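PDB 1VQ0: 33 kDa chaperonin from Thermotoga maritima, which probably acts as a redox-regulated molecular chaperone that protects thermally unfolding and oxidatively damaged proteins from irreversible aggregation. Local coordinates for residues K196-P208 with L220-G232. Numbering follows the deposited sequence.
Sequences KVEMIEKNIKNLP and LDVLERIFGEKVG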
loop_
_atom_site.group_PDB
_atom_site.type_symbol
_atom_site.label_atom_id
_atom_site.label_comp_id
_atom_site.label_asym_id
_atom_site.label_seq_id
_atom_site.Cartn_x
_atom_site.Cartn_y
_atom_site.Cartn_z
ATOM N N LYS A 196 27.865 16.425 6.985
ATOM C CA LYS A 196 26.606 17.176 7.105
ATOM C C LYS A 196 25.497 16.244 7.657
ATOM O O LYS A 196 24.754 16.646 8.545
ATOM C CB LYS A 196 26.157 17.825 5.779
ATOM C CG LYS A 196 26.931 19.070 5.364
ATOM C CD LYS A 196 26.954 20.135 6.490
ATOM C CE LYS A 196 27.902 21.325 6.188
ATOM N NZ LYS A 196 28.425 22.000 7.450
ATOM N N VAL A 197 25.420 15.016 7.138
ATOM C CA VAL A 197 24.437 14.022 7.601
ATOM C C VAL A 197 24.590 13.840 9.125
ATOM O O VAL A 197 23.618 13.973 9.891
ATOM C CB VAL A 197 24.622 12.657 6.865
ATOM C CG1 VAL A 197 23.842 11.557 7.516
ATOM C CG2 VAL A 197 24.265 12.768 5.379
ATOM N N GLU A 198 25.842 13.603 9.542
ATOM C CA GLU A 198 26.198 13.332 10.949
ATOM C C GLU A 198 25.896 14.493 11.888
ATOM O O GLU A 198 25.403 14.284 12.996
ATOM C CB GLU A 198 27.682 12.937 11.067
ATOM C CG GLU A 198 27.873 11.427 11.095
ATOM C CD GLU A 198 29.251 10.951 10.641
ATOM O OE1 GLU A 198 30.284 11.649 10.874
ATOM O OE2 GLU A 198 29.284 9.850 10.053
ATOM N N MET A 199 26.221 15.703 11.432
ATOM C CA MET A 199 25.993 16.940 12.189
ATOM C C MET A 199 24.508 17.255 12.364
ATOM O O MET A 199 24.069 17.615 13.458
ATOM C CB MET A 199 26.670 18.096 11.464
ATOM C CG MET A 199 26.520 19.443 12.135
ATOM S SD MET A 199 26.374 20.741 10.937
ATOM C CE MET A 199 24.800 20.374 10.310
ATOM N N ILE A 200 23.752 17.139 11.274
ATOM C CA ILE A 200 22.294 17.251 11.306
ATOM C C ILE A 200 21.688 16.268 12.323
ATOM O O ILE A 200 20.966 16.672 13.220
ATOM C CB ILE A 200 21.705 17.005 9.892
ATOM C CG1 ILE A 200 22.065 18.158 8.955
ATOM C CG2 ILE A 200 20.211 16.876 9.948
ATOM C CD1 ILE A 200 21.621 17.916 7.524
ATOM N N GLU A 201 21.995 14.987 12.156
ATOM C CA GLU A 201 21.594 13.932 13.086
ATOM C C GLU A 201 21.895 14.317 14.532
ATOM O O GLU A 201 21.024 14.254 15.385
ATOM C CB GLU A 201 22.346 12.632 12.778
ATOM C CG GLU A 201 21.640 11.633 11.868
ATOM C CD GLU A 201 22.547 10.457 11.422
ATOM O OE1 GLU A 201 23.684 10.278 11.959
ATOM O OE2 GLU A 201 22.121 9.713 10.510
ATOM N N LYS A 202 23.144 14.706 14.795
ATOM C CA LYS A 202 23.593 15.052 16.151
ATOM C C LYS A 202 22.856 16.244 16.734
ATOM O O LYS A 202 22.452 16.217 17.894
ATOM C CB LYS A 202 25.103 15.323 16.177
ATOM C CG LYS A 202 25.671 15.442 17.618
ATOM C CD LYS A 202 27.171 15.621 17.676
ATOM C CE LYS A 202 27.657 15.754 19.137
ATOM N NZ LYS A 202 29.173 15.781 19.304
ATOM N N ASN A 203 22.720 17.292 15.918
ATOM C CA ASN A 203 21.996 18.504 16.275
ATOM C C ASN A 203 20.513 18.252 16.599
ATOM O O ASN A 203 19.994 18.767 17.589
ATOM C CB ASN A 203 22.131 19.566 15.153
ATOM C CG ASN A 203 23.552 20.150 15.054
ATOM O OD1 ASN A 203 24.386 19.882 15.904
ATOM N ND2 ASN A 203 23.817 20.941 14.006
ATOM N N ILE A 204 19.833 17.453 15.792
ATOM C CA ILE A 204 18.437 17.124 16.079
ATOM C C ILE A 204 18.318 16.274 17.369
ATOM O O ILE A 204 17.483 16.547 18.245
ATOM C CB ILE A 204 17.782 16.385 14.895
ATOM C CG1 ILE A 204 17.651 17.307 13.695
ATOM C CG2 ILE A 204 16.370 15.803 15.298
ATOM C CD1 ILE A 204 17.254 16.569 12.374
ATOM N N LYS A 205 19.139 15.238 17.472
ATOM C CA LYS A 205 19.125 14.367 18.652
ATOM C C LYS A 205 19.348 15.180 19.935
ATOM O O LYS A 205 18.819 14.837 20.995
ATOM C CB LYS A 205 20.188 13.258 18.536
ATOM C CG LYS A 205 20.035 12.109 19.557
ATOM C CD LYS A 205 21.396 11.436 19.851
ATOM C CE LYS A 205 21.274 10.190 20.763
ATOM N NZ LYS A 205 22.654 9.724 21.251
ATOM N N ASN A 206 20.127 16.248 19.835
ATOM C CA ASN A 206 20.403 17.074 20.984
ATOM C C ASN A 206 19.268 17.993 21.396
ATOM O O ASN A 206 19.329 18.588 22.464
ATOM C CB ASN A 206 21.628 17.940 20.710
ATOM C CG ASN A 206 22.941 17.252 21.079
ATOM O OD1 ASN A 206 22.959 16.106 21.521
ATOM N ND2 ASN A 206 24.061 17.972 20.886
ATOM N N LEU A 207 18.263 18.165 20.538
ATOM C CA LEU A 207 17.200 19.140 20.823
ATOM C C LEU A 207 16.309 18.641 21.956
ATOM O O LEU A 207 16.147 17.429 22.138
ATOM C CB LEU A 207 16.351 19.440 19.574
ATOM C CG LEU A 207 16.957 20.339 18.484
ATOM C CD1 LEU A 207 16.025 20.466 17.271
ATOM C CD2 LEU A 207 17.268 21.748 19.053
ATOM N N PRO A 208 15.721 19.569 22.714
ATOM C CA PRO A 208 14.612 19.211 23.594
ATOM C C PRO A 208 13.389 18.800 22.805
ATOM O O PRO A 208 13.247 19.124 21.612
ATOM C CB PRO A 208 14.316 20.494 24.370
ATOM C CG PRO A 208 15.446 21.474 24.066
ATOM C CD PRO A 208 16.071 21.005 22.788
ATOM N N LEU A 220 12.798 29.863 13.370
ATOM C CA LEU A 220 14.020 30.043 12.579
ATOM C C LEU A 220 15.293 29.760 13.369
ATOM O O LEU A 220 16.319 29.391 12.792
ATOM C CB LEU A 220 14.093 31.462 11.985
ATOM C CG LEU A 220 13.180 31.750 10.782
ATOM C CD1 LEU A 220 13.295 33.200 10.388
ATOM C CD2 LEU A 220 13.518 30.890 9.605
ATOM N N ASP A 221 15.232 30.019 14.675
ATOM C CA ASP A 221 16.335 29.758 15.585
ATOM C C ASP A 221 16.406 28.246 15.808
ATOM O O ASP A 221 17.483 27.664 15.772
ATOM C CB ASP A 221 16.120 30.504 16.893
ATOM C CG ASP A 221 16.015 32.025 16.698
ATOM O OD1 ASP A 221 16.645 32.562 15.766
ATOM O OD2 ASP A 221 15.325 32.767 17.426
ATOM N N VAL A 222 15.261 27.598 15.979
ATOM C CA VAL A 222 15.258 26.124 15.991
ATOM C C VAL A 222 15.970 25.525 14.750
ATOM O O VAL A 222 16.705 24.566 14.847
ATOM C CB VAL A 222 13.827 25.545 16.041
ATOM C CG1 VAL A 222 13.826 24.003 15.826
ATOM C CG2 VAL A 222 13.157 25.849 17.357
ATOM N N LEU A 223 15.717 26.080 13.578
ATOM C CA LEU A 223 16.336 25.563 12.356
ATOM C C LEU A 223 17.875 25.847 12.343
ATOM O O LEU A 223 18.671 25.042 11.806
ATOM C CB LEU A 223 15.670 26.185 11.118
ATOM C CG LEU A 223 14.178 25.982 10.822
ATOM C CD1 LEU A 223 13.742 26.865 9.644
ATOM C CD2 LEU A 223 13.889 24.566 10.539
ATOM N N GLU A 224 18.266 27.007 12.897
ATOM C CA GLU A 224 19.697 27.355 13.013
ATOM C C GLU A 224 20.433 26.317 13.840
ATOM O O GLU A 224 21.495 25.845 13.459
ATOM C CB GLU A 224 19.917 28.740 13.619
ATOM C CG GLU A 224 21.365 28.932 14.039
ATOM C CD GLU A 224 21.692 30.325 14.496
ATOM O OE1 GLU A 224 20.746 31.123 14.709
ATOM O OE2 GLU A 224 22.926 30.579 14.614
ATOM N N ARG A 225 19.821 25.965 14.958
ATOM C CA ARG A 225 20.286 24.860 15.791
ATOM C C ARG A 225 20.417 23.526 15.056
ATOM O O ARG A 225 21.441 22.861 15.217
ATOM C CB ARG A 225 19.368 24.685 16.986
ATOM C CG ARG A 225 19.302 25.893 17.905
ATOM C CD ARG A 225 19.362 25.537 19.340
ATOM N NE ARG A 225 18.229 26.070 20.079
ATOM C CZ ARG A 225 17.760 25.524 21.194
ATOM N NH1 ARG A 225 18.324 24.418 21.697
ATOM N NH2 ARG A 225 16.721 26.074 21.817
ATOM N N ILE A 226 19.405 23.125 14.272
ATOM C CA ILE A 226 19.552 21.922 13.434
ATOM C C ILE A 226 20.752 21.938 12.435
ATOM O O ILE A 226 21.498 20.953 12.326
ATOM C CB ILE A 226 18.256 21.626 12.671
ATOM C CG1 ILE A 226 17.145 21.194 13.655
ATOM C CG2 ILE A 226 18.489 20.504 11.658
ATOM C CD1 ILE A 226 15.736 21.259 13.126
ATOM N N PHE A 227 20.917 23.030 11.693
ATOM C CA PHE A 227 21.821 23.027 10.553
ATOM C C PHE A 227 23.190 23.532 10.874
ATOM O O PHE A 227 24.065 23.521 10.002
ATOM C CB PHE A 227 21.205 23.819 9.400
ATOM C CG PHE A 227 20.072 23.116 8.784
ATOM C CD1 PHE A 227 20.298 21.984 8.005
ATOM C CD2 PHE A 227 18.758 23.485 9.074
ATOM C CE1 PHE A 227 19.245 21.277 7.476
ATOM C CE2 PHE A 227 17.702 22.809 8.529
ATOM C CZ PHE A 227 17.933 21.693 7.734
ATOM N N GLY A 228 23.378 23.994 12.113
ATOM C CA GLY A 228 24.706 24.493 12.573
ATOM C C GLY A 228 25.024 25.911 12.145
ATOM O O GLY A 228 25.913 26.488 12.671
ATOM N N GLU A 229 24.263 26.437 11.191
ATOM C CA GLU A 229 24.286 27.815 10.728
ATOM C C GLU A 229 22.829 28.264 10.501
ATOM O O GLU A 229 21.928 27.431 10.466
ATOM C CB GLU A 229 25.065 27.900 9.417
ATOM C CG GLU A 229 24.362 27.242 8.241
ATOM C CD GLU A 229 25.301 26.559 7.272
ATOM O OE1 GLU A 229 25.769 25.433 7.590
ATOM O OE2 GLU A 229 25.537 27.149 6.197
ATOM N N LYS A 230 22.602 29.557 10.333
ATOM C CA LYS A 230 21.295 30.078 9.957
ATOM C C LYS A 230 20.869 29.574 8.572
ATOM O O LYS A 230 21.684 29.344 7.687
ATOM C CB LYS A 230 21.249 31.613 9.973
ATOM C CG LYS A 230 20.988 32.211 11.369
ATOM C CD LYS A 230 21.343 33.699 11.443
ATOM C CE LYS A 230 21.472 34.228 12.898
ATOM N NZ LYS A 230 22.392 35.405 12.915
ATOM N N VAL A 231 19.570 29.393 8.390
ATOM C CA VAL A 231 19.086 28.954 7.083
ATOM C C VAL A 231 19.107 30.150 6.134
ATOM O O VAL A 231 19.339 31.266 6.557
ATOM C CB VAL A 231 17.699 28.293 7.136
ATOM C CG1 VAL A 231 17.804 26.963 7.845
ATOM C CG2 VAL A 231 16.598 29.214 7.751
ATOM N N GLY A 232 18.873 29.872 4.867
ATOM C CA GLY A 232 18.828 30.875 3.848
ATOM C C GLY A 232 17.398 31.261 3.552
ATOM O O GLY A 232 16.655 31.645 4.459
#
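Asn-203 ND2 donates a hydrogen bond to Ile-226 O at 2.9 Å, with an N-H...O angle of 160°. The acceptor lies almost in the plane of the Asn-203 amide. The donor, however, sits well above the Ile-226 carbonyl plane and not on a lone pair. Ile-226 is in the last turn of helix 219-227, so the side-chain amide takes up a carbonyl near the C-terminal end of that helix. Arg-225 O is also close to ND2, but the angle is too poor for a bond. The backbones come close here: the CA atoms of Asn-203 and Ile-226 are 5.1 Å apart.

Next to the amide, Met-199 brings its terminal methyl to the same helix end. Met-199 CG is anti to the backbone N (chi1 -180°), and bends at the next two torsions bring Met-199 CE to 3.2 Å from Phe-227 O. Gly-228 is the first residue past the helix and leaves helical geometry with positive phi.

The apolar part lies along Ile-226. Ile-204 CG1 touches Ile-226 CG2 at 3.9 Å. Leu-207 comes in at about a right angle, with CD1 3.9 Å from Ile-226 CG1. The other methyl of Leu-207, CD2, lies 3.9 Å from Arg-225 NH1. Nearer the start of segment 196-208, Ile-200 CD1 meets Phe-227 CE1 at 4.1 Å. Ile-226 CG2 also covers one face of the Phe-227 ring, over its centre. Lys-196 and Glu-229 have opposite charges but stay beyond salt-bridge distance.

On the sheet side, Ile-226 and Leu-207 rest on Phe-183, and Phe-227 on Val-185, both in strand 176-187. Phe-227 also reaches Val-24 of strand 24-30. The axes of helix segments 196-205 and 220-227 approach to 8.3 Å, their N-to-C directions 130° apart. This obliquely antiparallel pair packs on the large mixed sheet of the Hsp33 fold.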